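Local coordinates for AAEL008620-PA odorant-binding protein (Aedes aegypti, PDB 5V13) that binds juvenile hormone III specifically in the mosquito hemolymph, holding it in a buried pocket of an odorant-binding-protein fold, at residues 31-36 with 142-147; 51-56 with 131-136; 80-85 with 123-128. All blocks are in the same frame, centred on the assembly; numbering follows the deposited sequence.

Interaction 1. Residues 31-36 with 142-147. With JH3 (methyl (2E,6E)-9-[(2R)-3,3-dimethyloxiran-2-yl]-3,7-dimethylnona-2,6-dienoate), chain E.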
loop_
_atom_site.group_PDB
_atom_site.type_symbol
_atom_site.label_atom_id
_atom_site.label_comp_id
_atom_site.label_asym_id
_atom_site.label_seq_id
_atom_site.Cartn_x
_atom_site.Cartn_y
_atom_site.Cartn_z
ATOM N N TYR B 31 -0.544 -12.461 -13.179
ATOM C CA TYR B 31 -0.378 -13.917 -13.143
ATOM C C TYR B 31 -0.571 -14.515 -14.531
ATOM O O TYR B 31 0.227 -15.347 -14.990
ATOM C CB TYR B 31 -1.380 -14.539 -12.162
ATOM C CG TYR B 31 -1.234 -16.036 -11.997
ATOM C CD1 TYR B 31 -1.840 -16.933 -12.891
ATOM C CD2 TYR B 31 -0.499 -16.557 -10.936
ATOM C CE1 TYR B 31 -1.720 -18.318 -12.710
ATOM C CE2 TYR B 31 -0.363 -17.924 -10.759
ATOM C CZ TYR B 31 -0.974 -18.797 -11.641
ATOM O OH TYR B 31 -0.824 -20.154 -11.442
ATOM N N ALA B 32 -1.642 -14.099 -15.214
ATOM C CA ALA B 32 -1.943 -14.643 -16.532
ATOM C C ALA B 32 -0.882 -14.240 -17.549
ATOM O O ALA B 32 -0.421 -15.079 -18.341
ATOM C CB ALA B 32 -3.326 -14.172 -16.984
ATOM N N TYR B 33 -0.482 -12.961 -17.555
ATOM C CA TYR B 33 0.518 -12.517 -18.535
ATOM C C TYR B 33 1.831 -13.282 -18.379
ATOM O O TYR B 33 2.433 -13.727 -19.367
ATOM C CB TYR B 33 0.786 -11.008 -18.402
ATOM C CG TYR B 33 -0.424 -10.100 -18.555
ATOM C CD1 TYR B 33 -1.573 -10.531 -19.210
ATOM C CD2 TYR B 33 -0.401 -8.808 -18.041
ATOM C CE1 TYR B 33 -2.690 -9.680 -19.336
ATOM C CE2 TYR B 33 -1.486 -7.959 -18.167
ATOM C CZ TYR B 33 -2.624 -8.395 -18.811
ATOM O OH TYR B 33 -3.702 -7.544 -18.906
ATOM N N VAL B 34 2.305 -13.413 -17.139
ATOM C CA VAL B 34 3.603 -14.038 -16.894
ATOM C C VAL B 34 3.542 -15.545 -17.147
ATOM O O VAL B 34 4.446 -16.129 -17.775
ATOM C CB VAL B 34 4.080 -13.717 -15.462
ATOM C CG1 VAL B 34 5.319 -14.552 -15.129
ATOM C CG2 VAL B 34 4.375 -12.226 -15.333
ATOM N N ARG B 35 2.489 -16.207 -16.653
ATOM C CA ARG B 35 2.431 -17.662 -16.806
ATOM C C ARG B 35 2.247 -18.063 -18.263
ATOM O O ARG B 35 2.854 -19.040 -18.722
ATOM C CB ARG B 35 1.319 -18.263 -15.949
ATOM C CG ARG B 35 1.629 -18.249 -14.449
ATOM C CD ARG B 35 2.826 -19.152 -14.092
ATOM N NE ARG B 35 2.551 -20.556 -14.402
ATOM C CZ ARG B 35 2.031 -21.428 -13.539
ATOM N NH1 ARG B 35 1.731 -21.046 -12.305
ATOM N NH2 ARG B 35 1.808 -22.679 -13.909
ATOM N N CYS B 36 1.417 -17.328 -19.012
ATOM C CA CYS B 36 1.284 -17.622 -20.438
ATOM C C CYS B 36 2.565 -17.307 -21.213
ATOM O O CYS B 36 2.856 -17.971 -22.219
ATOM C CB CYS B 36 0.092 -16.859 -21.020
ATOM S SG CYS B 36 -1.506 -17.500 -20.386
ATOM N N ARG B 142 -5.707 -0.420 -21.026
ATOM C CA ARG B 142 -5.771 0.316 -19.771
ATOM C C ARG B 142 -6.600 -0.424 -18.722
ATOM O O ARG B 142 -6.208 -0.485 -17.551
ATOM C CB ARG B 142 -6.322 1.715 -20.038
ATOM C CG ARG B 142 -6.117 2.645 -18.885
ATOM C CD ARG B 142 -5.938 4.069 -19.361
ATOM N NE ARG B 142 -5.410 4.877 -18.272
ATOM C CZ ARG B 142 -5.068 6.152 -18.382
ATOM N NH1 ARG B 142 -5.198 6.786 -19.543
ATOM N NH2 ARG B 142 -4.593 6.787 -17.321
ATOM N N MET B 143 -7.751 -0.995 -19.114
ATOM C CA MET B 143 -8.652 -1.582 -18.120
ATOM C C MET B 143 -8.130 -2.899 -17.574
ATOM O O MET B 143 -8.589 -3.335 -16.514
ATOM C CB MET B 143 -10.060 -1.787 -18.710
ATOM C CG MET B 143 -10.165 -2.885 -19.786
ATOM S SD MET B 143 -11.696 -2.638 -20.729
ATOM C CE MET B 143 -11.969 -4.228 -21.543
ATOM N N PHE B 144 -7.208 -3.554 -18.283
ATOM C CA PHE B 144 -6.523 -4.748 -17.799
ATOM C C PHE B 144 -5.121 -4.432 -17.271
ATOM O O PHE B 144 -4.220 -5.276 -17.348
ATOM C CB PHE B 144 -6.463 -5.811 -18.900
ATOM C CG PHE B 144 -7.786 -6.478 -19.169
ATOM C CD1 PHE B 144 -8.338 -7.353 -18.233
ATOM C CD2 PHE B 144 -8.475 -6.236 -20.351
ATOM C CE1 PHE B 144 -9.566 -7.976 -18.469
ATOM C CE2 PHE B 144 -9.703 -6.864 -20.607
ATOM C CZ PHE B 144 -10.251 -7.734 -19.656
ATOM N N HIS B 145 -4.920 -3.214 -16.762
ATOM C CA HIS B 145 -3.765 -2.854 -15.938
ATOM C C HIS B 145 -2.467 -2.773 -16.730
ATOM O O HIS B 145 -1.377 -2.932 -16.168
ATOM C CB HIS B 145 -3.638 -3.816 -14.758
ATOM C CG HIS B 145 -4.944 -4.043 -14.067
ATOM N ND1 HIS B 145 -5.718 -3.002 -13.601
ATOM C CD2 HIS B 145 -5.652 -5.176 -13.837
ATOM C CE1 HIS B 145 -6.834 -3.486 -13.082
ATOM N NE2 HIS B 145 -6.815 -4.802 -13.205
ATOM N N GLY B 146 -2.572 -2.463 -18.019
ATOM C CA GLY B 146 -1.395 -2.323 -18.852
ATOM C C GLY B 146 -0.673 -0.994 -18.747
ATOM O O GLY B 146 0.471 -0.902 -19.204
ATOM N N ASP B 147 -1.293 0.034 -18.159
ATOM C CA ASP B 147 -0.738 1.392 -18.124
ATOM C C ASP B 147 -0.374 1.711 -16.679
ATOM O O ASP B 147 -1.259 1.806 -15.819
ATOM C CB ASP B 147 -1.758 2.387 -18.682
ATOM C CG ASP B 147 -1.228 3.817 -18.803
ATOM O OD1 ASP B 147 -0.194 4.173 -18.187
ATOM O OD2 ASP B 147 -1.884 4.604 -19.528
HETATM C C1 JH3 E . 3.374 -8.519 -19.642
HETATM O O2 JH3 E . 3.445 -7.361 -19.274
HETATM O O1 JH3 E . 4.223 -9.487 -18.995
HETATM C CM JH3 E . 5.041 -9.059 -17.905
HETATM C C2 JH3 E . 2.460 -9.007 -20.692
HETATM C C3 JH3 E . 1.612 -8.284 -21.428
HETATM C "C3'" JH3 E . 1.449 -6.794 -21.308
HETATM C C4 JH3 E . 0.769 -9.046 -22.423
HETATM C C5 JH3 E . -0.662 -8.519 -22.372
HETATM C C6 JH3 E . -1.593 -9.535 -22.994
HETATM C C7 JH3 E . -1.995 -9.472 -24.272
HETATM C "C7'" JH3 E . -1.499 -8.384 -25.186
HETATM C C8 JH3 E . -2.942 -10.548 -24.783
HETATM C C9 JH3 E . -4.304 -9.971 -25.207
HETATM C CA JH3 E . -4.923 -9.077 -24.136
HETATM O O3 JH3 E . -6.273 -8.667 -24.445
HETATM C CB JH3 E . -6.144 -9.658 -23.424
HETATM C "CB'" JH3 E . -6.261 -9.188 -21.970
HETATM C CC JH3 E . -6.694 -11.016 -23.834
#
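The phenol of Y33 donates a hydrogen bond to the backbone carbonyl of F144, Y33 OH to F144 O measuring 2.8 Å. The donor lies in the carbonyl plane and on a lone pair, with a C=O...O angle of 136°, while F144 O in turn sits at the edge of the tyrosine ring, near its plane. The bond thus fixes the far end of a side chain whose near end belongs to helix 26-38, and it satisfies a buried hydroxyl. The acceptor lies in the Schellman turn that ends helix 137-143, just before the C-prime residue H145, which has positive phi and whose N bonds back to R142 O.

The hydroxyl of Y33 and the outer ring edge beside it meet F144, with Y33 OH 3.3 Å from F144 CB, and the two side chains cross at about a right angle. The rest of the tyrosine serves the ligand. With CG beside the backbone N and anti to the carbonyl carbon (chi1 -58°), the ring lies flat under the chain of juvenile hormone: JH3 C5 stands 3.8 Å above the ring plane, over its centre, and Y33 CB approaches JH3 C2 to 3.5 Å at the ester end. F144 meets the opposite end of the hormone, one face of its ring lying beneath the epoxide methyl CB', offset toward the rim. Both residues are buried, and Y33 belongs to the hormone pocket.

Around this point helix 59-71 packs on helix 26-38, where C36 is disulfide-bonded to C67 and Y64 hydrogen-bonds to the carbonyl of Y33. Helix 84-94 packs on the end of helix 137-143, with F87 and A91 against M143 and Q90 beside F144.

Interaction 2. Residues 51-56 with 131-136. With JH3 (methyl (2E,6E)-9-[(2R)-3,3-dimethyloxiran-2-yl]-3,7-dimethylnona-2,6-dienoate), chain E.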
loop_
_atom_site.group_PDB
_atom_site.type_symbol
_atom_site.label_atom_id
_atom_site.label_comp_id
_atom_site.label_asym_id
_atom_site.label_seq_id
_atom_site.Cartn_x
_atom_site.Cartn_y
_atom_site.Cartn_z
ATOM N N VAL B 51 4.317 -8.044 -25.059
ATOM C CA VAL B 51 4.273 -7.160 -23.893
ATOM C C VAL B 51 4.049 -5.706 -24.276
ATOM O O VAL B 51 3.778 -4.886 -23.391
ATOM C CB VAL B 51 5.550 -7.279 -23.031
ATOM C CG1 VAL B 51 5.749 -8.712 -22.559
ATOM C CG2 VAL B 51 6.780 -6.778 -23.789
ATOM N N LYS B 52 4.163 -5.360 -25.561
ATOM C CA LYS B 52 3.749 -4.064 -26.089
ATOM C C LYS B 52 2.327 -4.095 -26.640
ATOM O O LYS B 52 1.932 -3.188 -27.386
ATOM C CB LYS B 52 4.713 -3.596 -27.184
ATOM C CG LYS B 52 6.120 -3.300 -26.709
ATOM C CD LYS B 52 7.028 -3.057 -27.912
ATOM C CE LYS B 52 8.475 -2.868 -27.499
ATOM N NZ LYS B 52 9.369 -2.941 -28.687
ATOM N N TRP B 53 1.574 -5.143 -26.319
ATOM C CA TRP B 53 0.155 -5.259 -26.642
ATOM C C TRP B 53 -0.129 -5.313 -28.144
ATOM O O TRP B 53 -1.225 -4.959 -28.586
ATOM C CB TRP B 53 -0.646 -4.129 -25.992
ATOM C CG TRP B 53 -0.703 -4.246 -24.499
ATOM C CD1 TRP B 53 0.246 -3.836 -23.600
ATOM C CD2 TRP B 53 -1.767 -4.807 -23.727
ATOM N NE1 TRP B 53 -0.167 -4.113 -22.317
ATOM C CE2 TRP B 53 -1.405 -4.701 -22.368
ATOM C CE3 TRP B 53 -3.000 -5.383 -24.052
ATOM C CZ2 TRP B 53 -2.223 -5.162 -21.336
ATOM C CZ3 TRP B 53 -3.821 -5.820 -23.020
ATOM C CH2 TRP B 53 -3.427 -5.714 -21.685
ATOM N N HIS B 54 0.802 -5.783 -28.968
ATOM C CA HIS B 54 0.488 -6.050 -30.377
ATOM C C HIS B 54 1.005 -7.423 -30.800
ATOM O O HIS B 54 2.029 -7.543 -31.485
ATOM C CB HIS B 54 0.987 -4.931 -31.301
ATOM C CG HIS B 54 2.407 -4.512 -31.078
ATOM N ND1 HIS B 54 3.475 -5.164 -31.656
ATOM C CD2 HIS B 54 2.930 -3.469 -30.390
ATOM C CE1 HIS B 54 4.598 -4.558 -31.310
ATOM N NE2 HIS B 54 4.294 -3.525 -30.543
ATOM N N PRO B 55 0.293 -8.483 -30.417
ATOM C CA PRO B 55 0.608 -9.821 -30.940
ATOM C C PRO B 55 0.256 -9.921 -32.416
ATOM O O PRO B 55 -0.812 -9.476 -32.845
ATOM C CB PRO B 55 -0.277 -10.760 -30.105
ATOM C CG PRO B 55 -0.959 -9.883 -29.043
ATOM C CD PRO B 55 -0.883 -8.472 -29.523
ATOM N N ASP B 56 1.145 -10.537 -33.193
ATOM C CA ASP B 56 0.891 -10.684 -34.621
ATOM C C ASP B 56 0.018 -11.915 -34.865
ATOM O O ASP B 56 -0.579 -12.477 -33.946
ATOM C CB ASP B 56 2.206 -10.720 -35.402
ATOM C CG ASP B 56 3.103 -11.899 -35.031
ATOM O OD1 ASP B 56 2.649 -12.866 -34.373
ATOM O OD2 ASP B 56 4.290 -11.848 -35.420
ATOM N N THR B 131 -11.421 -8.081 -34.324
ATOM C CA THR B 131 -12.077 -6.803 -34.623
ATOM C C THR B 131 -12.263 -5.968 -33.357
ATOM O O THR B 131 -11.954 -4.769 -33.329
ATOM C CB THR B 131 -13.430 -7.036 -35.307
ATOM O OG1 THR B 131 -13.236 -7.647 -36.592
ATOM C CG2 THR B 131 -14.163 -5.716 -35.512
ATOM N N PHE B 132 -12.771 -6.595 -32.295
ATOM C CA PHE B 132 -12.940 -5.901 -31.021
ATOM C C PHE B 132 -11.608 -5.384 -30.497
ATOM O O PHE B 132 -11.511 -4.256 -29.993
ATOM C CB PHE B 132 -13.581 -6.859 -30.010
ATOM C CG PHE B 132 -13.815 -6.259 -28.649
ATOM C CD1 PHE B 132 -14.879 -5.402 -28.431
ATOM C CD2 PHE B 132 -12.997 -6.600 -27.570
ATOM C CE1 PHE B 132 -15.100 -4.854 -27.173
ATOM C CE2 PHE B 132 -13.215 -6.067 -26.309
ATOM C CZ PHE B 132 -14.273 -5.191 -26.104
ATOM N N TYR B 133 -10.573 -6.209 -30.577
ATOM C CA TYR B 133 -9.281 -5.804 -30.048
ATOM C C TYR B 133 -8.709 -4.625 -30.827
ATOM O O TYR B 133 -8.097 -3.725 -30.237
ATOM C CB TYR B 133 -8.321 -6.992 -30.063
ATOM C CG TYR B 133 -7.019 -6.713 -29.351
ATOM C CD1 TYR B 133 -6.976 -6.619 -27.969
ATOM C CD2 TYR B 133 -5.835 -6.561 -30.063
ATOM C CE1 TYR B 133 -5.796 -6.364 -27.311
ATOM C CE2 TYR B 133 -4.646 -6.304 -29.414
ATOM C CZ TYR B 133 -4.634 -6.214 -28.039
ATOM O OH TYR B 133 -3.448 -5.974 -27.386
ATOM N N ALA B 134 -8.895 -4.610 -32.150
ATOM C CA ALA B 134 -8.361 -3.508 -32.949
ATOM C C ALA B 134 -9.126 -2.224 -32.678
ATOM O O ALA B 134 -8.530 -1.142 -32.603
ATOM C CB ALA B 134 -8.406 -3.856 -34.444
ATOM N N THR B 135 -10.439 -2.334 -32.488
ATOM C CA THR B 135 -11.295 -1.169 -32.336
ATOM C C THR B 135 -11.169 -0.532 -30.959
ATOM O O THR B 135 -11.362 0.684 -30.833
ATOM C CB THR B 135 -12.751 -1.569 -32.619
ATOM O OG1 THR B 135 -12.832 -2.201 -33.904
ATOM C CG2 THR B 135 -13.682 -0.353 -32.605
ATOM N N HIS B 136 -10.835 -1.321 -29.922
ATOM C CA HIS B 136 -10.782 -0.826 -28.549
ATOM C C HIS B 136 -9.433 -1.094 -27.895
ATOM O O HIS B 136 -9.348 -1.239 -26.676
ATOM C CB HIS B 136 -11.920 -1.427 -27.723
ATOM C CG HIS B 136 -13.267 -1.061 -28.251
ATOM N ND1 HIS B 136 -13.800 0.203 -28.108
ATOM C CD2 HIS B 136 -14.161 -1.766 -28.985
ATOM C CE1 HIS B 136 -14.980 0.251 -28.701
ATOM N NE2 HIS B 136 -15.225 -0.931 -29.237
HETATM C C1 JH3 E . 3.374 -8.519 -19.642
HETATM O O2 JH3 E . 3.445 -7.361 -19.274
HETATM O O1 JH3 E . 4.223 -9.487 -18.995
HETATM C CM JH3 E . 5.041 -9.059 -17.905
HETATM C C2 JH3 E . 2.460 -9.007 -20.692
HETATM C C3 JH3 E . 1.612 -8.284 -21.428
HETATM C "C3'" JH3 E . 1.449 -6.794 -21.308
HETATM C C4 JH3 E . 0.769 -9.046 -22.423
HETATM C C5 JH3 E . -0.662 -8.519 -22.372
HETATM C C6 JH3 E . -1.593 -9.535 -22.994
HETATM C C7 JH3 E . -1.995 -9.472 -24.272
HETATM C "C7'" JH3 E . -1.499 -8.384 -25.186
HETATM C C8 JH3 E . -2.942 -10.548 -24.783
HETATM C C9 JH3 E . -4.304 -9.971 -25.207
HETATM C CA JH3 E . -4.923 -9.077 -24.136
HETATM O O3 JH3 E . -6.273 -8.667 -24.445
HETATM C CB JH3 E . -6.144 -9.658 -23.424
HETATM C "CB'" JH3 E . -6.261 -9.188 -21.970
HETATM C CC JH3 E . -6.694 -11.016 -23.834
#
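With its CG anti to the backbone N (chi1 -172°), Y133 reaches out from helix 122-135 toward the loop at W53, whose own CG lies beside the backbone N and turns the indole toward the hormone. The two side chains cross at about a right angle. The Y133 hydroxyl meets W53 twice: it lies at the edge of the indole, in its plane, with OH 3.4 Å from W53 CE3, and it donates a hydrogen bond of 2.7 Å from Y133 OH to W53 O. This donor stands above the carbonyl plane, 42° out of it, at a C=O...O angle of 117°. The same carbonyl also accepts a hydrogen bond from H137 NE2, so two side chains grip it.

The carbonyl is presented by a Schellman motif that ends helix 44-51. W53, at positive phi, is the C-prime residue, W53 N bonding to W50 O and H54 N to N49 O, and the chain then leaves the helix toward P55. The proline ring passes Y133 obliquely, its CD 4.3 Å from Y133 CE2, a loose apolar contact beside the polar one.

With the tyrosine hydroxyl at its edge, the indole offers a face to juvenile hormone: JH3 C5 lies 3.8 Å above its plane, offset toward the rim. W53 NE1 comes within 3.3 Å of the methyl carbon C3' of JH3, as a packing contact. Y133 reaches the epoxide end, its CE1 lying 3.7 Å from JH3 O3, while V51 places CG1 against the ester end.

Interaction 3. Residues 80-85 with 123-128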
loop_
_atom_site.group_PDB
_atom_site.type_symbol
_atom_site.label_atom_id
_atom_site.label_comp_id
_atom_site.label_asym_id
_atom_site.label_seq_id
_atom_site.Cartn_x
_atom_site.Cartn_y
_atom_site.Cartn_z
ATOM N N LYS B 80 -17.515 -22.411 -25.783
ATOM C CA LYS B 80 -16.803 -21.979 -26.989
ATOM C C LYS B 80 -17.196 -20.550 -27.387
ATOM O O LYS B 80 -17.668 -20.280 -28.492
ATOM C CB LYS B 80 -17.023 -22.976 -28.140
ATOM C CG LYS B 80 -16.423 -24.361 -27.870
ATOM C CD LYS B 80 -16.280 -25.207 -29.146
ATOM C CE LYS B 80 -17.630 -25.692 -29.660
ATOM N NZ LYS B 80 -18.248 -26.687 -28.733
ATOM N N ARG B 81 -16.954 -19.614 -26.466
ATOM C CA ARG B 81 -17.492 -18.274 -26.626
ATOM C C ARG B 81 -16.690 -17.289 -25.787
ATOM O O ARG B 81 -16.338 -17.588 -24.646
ATOM C CB ARG B 81 -18.972 -18.232 -26.190
ATOM C CG ARG B 81 -19.742 -17.009 -26.656
ATOM C CD ARG B 81 -21.024 -16.815 -25.831
ATOM N NE ARG B 81 -21.777 -18.057 -25.658
ATOM C CZ ARG B 81 -22.895 -18.361 -26.313
ATOM N NH1 ARG B 81 -23.409 -17.509 -27.194
ATOM N NH2 ARG B 81 -23.506 -19.519 -26.083
ATOM N N PHE B 82 -16.436 -16.109 -26.344
ATOM C CA PHE B 82 -16.054 -14.982 -25.506
ATOM C C PHE B 82 -17.247 -14.514 -24.686
ATOM O O PHE B 82 -18.407 -14.685 -25.072
ATOM C CB PHE B 82 -15.550 -13.815 -26.345
ATOM C CG PHE B 82 -14.110 -13.931 -26.741
ATOM C CD1 PHE B 82 -13.111 -13.538 -25.879
ATOM C CD2 PHE B 82 -13.761 -14.430 -27.985
ATOM C CE1 PHE B 82 -11.783 -13.637 -26.252
ATOM C CE2 PHE B 82 -12.430 -14.533 -28.361
ATOM C CZ PHE B 82 -11.444 -14.135 -27.502
ATOM N N ARG B 83 -16.951 -13.896 -23.552
ATOM C CA ARG B 83 -17.966 -13.398 -22.631
ATOM C C ARG B 83 -17.936 -11.875 -22.704
ATOM O O ARG B 83 -17.250 -11.227 -21.901
ATOM C CB ARG B 83 -17.690 -13.888 -21.205
ATOM C CG ARG B 83 -17.611 -15.410 -21.063
ATOM C CD ARG B 83 -18.994 -16.049 -21.227
ATOM N NE ARG B 83 -19.902 -15.689 -20.135
ATOM C CZ ARG B 83 -20.404 -16.550 -19.251
ATOM N NH1 ARG B 83 -20.109 -17.842 -19.325
ATOM N NH2 ARG B 83 -21.220 -16.120 -18.297
ATOM N N PRO B 84 -18.646 -11.258 -23.654
ATOM C CA PRO B 84 -18.528 -9.798 -23.816
ATOM C C PRO B 84 -18.878 -9.028 -22.556
ATOM O O PRO B 84 -18.270 -7.987 -22.297
ATOM C CB PRO B 84 -19.513 -9.483 -24.949
ATOM C CG PRO B 84 -20.490 -10.656 -24.951
ATOM C CD PRO B 84 -19.675 -11.846 -24.537
ATOM N N GLU B 85 -19.838 -9.516 -21.769
ATOM C CA GLU B 85 -20.265 -8.802 -20.567
ATOM C C GLU B 85 -19.143 -8.676 -19.548
ATOM O O GLU B 85 -19.171 -7.757 -18.717
ATOM C CB GLU B 85 -21.492 -9.499 -19.955
ATOM C CG GLU B 85 -21.191 -10.765 -19.138
ATOM C CD GLU B 85 -20.943 -12.022 -19.982
ATOM O OE1 GLU B 85 -20.739 -13.094 -19.374
ATOM O OE2 GLU B 85 -20.958 -11.948 -21.235
ATOM N N GLU B 123 -6.301 -20.338 -33.489
ATOM C CA GLU B 123 -6.681 -19.509 -34.630
ATOM C C GLU B 123 -8.117 -19.015 -34.506
ATOM O O GLU B 123 -8.395 -17.839 -34.773
ATOM C CB GLU B 123 -6.494 -20.284 -35.940
ATOM C CG GLU B 123 -6.833 -19.460 -37.179
ATOM C CD GLU B 123 -6.775 -20.269 -38.468
ATOM O OE1 GLU B 123 -6.486 -21.486 -38.410
ATOM O OE2 GLU B 123 -7.020 -19.681 -39.543
ATOM N N SER B 124 -9.050 -19.895 -34.125
ATOM C CA SER B 124 -10.448 -19.469 -34.046
ATOM C C SER B 124 -10.647 -18.424 -32.957
ATOM O O SER B 124 -11.398 -17.456 -33.144
ATOM C CB SER B 124 -11.362 -20.667 -33.798
ATOM O OG SER B 124 -11.340 -21.554 -34.897
ATOM N N VAL B 125 -9.994 -18.599 -31.811
ATOM C CA VAL B 125 -10.178 -17.653 -30.711
ATOM C C VAL B 125 -9.553 -16.300 -31.061
ATOM O O VAL B 125 -10.179 -15.249 -30.896
ATOM C CB VAL B 125 -9.605 -18.239 -29.406
ATOM C CG1 VAL B 125 -9.649 -17.227 -28.283
ATOM C CG2 VAL B 125 -10.351 -19.516 -29.003
ATOM N N PHE B 126 -8.315 -16.310 -31.575
ATOM C CA PHE B 126 -7.649 -15.071 -31.977
ATOM C C PHE B 126 -8.452 -14.338 -33.049
ATOM O O PHE B 126 -8.684 -13.131 -32.947
ATOM C CB PHE B 126 -6.229 -15.391 -32.468
ATOM C CG PHE B 126 -5.449 -14.211 -32.949
ATOM C CD1 PHE B 126 -5.514 -13.804 -34.278
ATOM C CD2 PHE B 126 -4.585 -13.540 -32.085
ATOM C CE1 PHE B 126 -4.765 -12.721 -34.724
ATOM C CE2 PHE B 126 -3.834 -12.455 -32.522
ATOM C CZ PHE B 126 -3.918 -12.048 -33.838
ATOM N N ASN B 127 -8.895 -15.051 -34.088
ATOM C CA ASN B 127 -9.632 -14.386 -35.162
ATOM C C ASN B 127 -10.949 -13.793 -34.674
ATOM O O ASN B 127 -11.367 -12.726 -35.143
ATOM C CB ASN B 127 -9.875 -15.366 -36.299
ATOM C CG ASN B 127 -8.623 -15.619 -37.079
ATOM O OD1 ASN B 127 -7.643 -14.880 -36.943
ATOM N ND2 ASN B 127 -8.632 -16.655 -37.898
ATOM N N LYS B 128 -11.617 -14.467 -33.736
ATOM C CA LYS B 128 -12.876 -13.938 -33.223
ATOM C C LYS B 128 -12.647 -12.667 -32.411
ATOM O O LYS B 128 -13.461 -11.739 -32.460
ATOM C CB LYS B 128 -13.586 -15.021 -32.398
ATOM C CG LYS B 128 -14.861 -14.564 -31.671
ATOM C CD LYS B 128 -15.844 -13.871 -32.632
ATOM C CE LYS B 128 -17.001 -14.771 -33.024
ATOM N NZ LYS B 128 -17.996 -14.056 -33.884
#
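F82 points its ring at helix 122-135 edge first, and the helix answers with one backbone oxygen and two aliphatic groups. The oxygen of V125 lies at the ring edge, in its plane, with F82 CE2 3.5 Å from V125 O. No hydrogen bond is involved: the polarised ring C-H edge simply meets a carbonyl. Beside it, the tip carbon F82 CZ packs on V125 CG1 at 3.7 Å, the two side chains crossing at a slant. That methyl stands anti to the backbone N of V125 (chi1 174°), which swings it over to the phenylalanine.

Along the same edge, F82 and K128 slide past each other in opposite directions, F82 CD2 lying 3.8 Å from K128 CG. Bends at chi2 and chi3 lead the lysine chain away from the ring, and its amino group is hydrogen-bonded to the carbonyl of A114. Only the aliphatic root of K128 therefore serves the contact, while its charged end ties helix 122-135 to the chain just beyond helix 99-113.

F82 ends the short strand 81-82, which pairs antiparallel with strand 75-76, with a G1 beta bulge where K80 and R81 both face D76. Its ring meets Y75 of that neighbouring strand edge-to-face and also touches Y129 on helix 122-135, with S69 of helix 59-71 and L113 of helix 99-113 alongside.

Ligand binding and the packing around it divide between the three contacts. Interaction 1 is buried near the centre of the chain; interaction 2 is partly buried and farther out; interaction 3 is buried but peripheral. The first two share a chemistry, a tyrosine hydroxyl donating to a carbonyl at a Schellman helix end, and both line the hormone pocket; they touch directly where Y33 OH packs on W53 CH2, 3.3 Å away. Interaction 3 has no hydrogen bond across it and leaves F82 about 6 Å from the hormone. Helix 122-135 serves interactions 2 and 3, which meet where F126 packs against D56, and leads on to helix 137-143 of interaction 1.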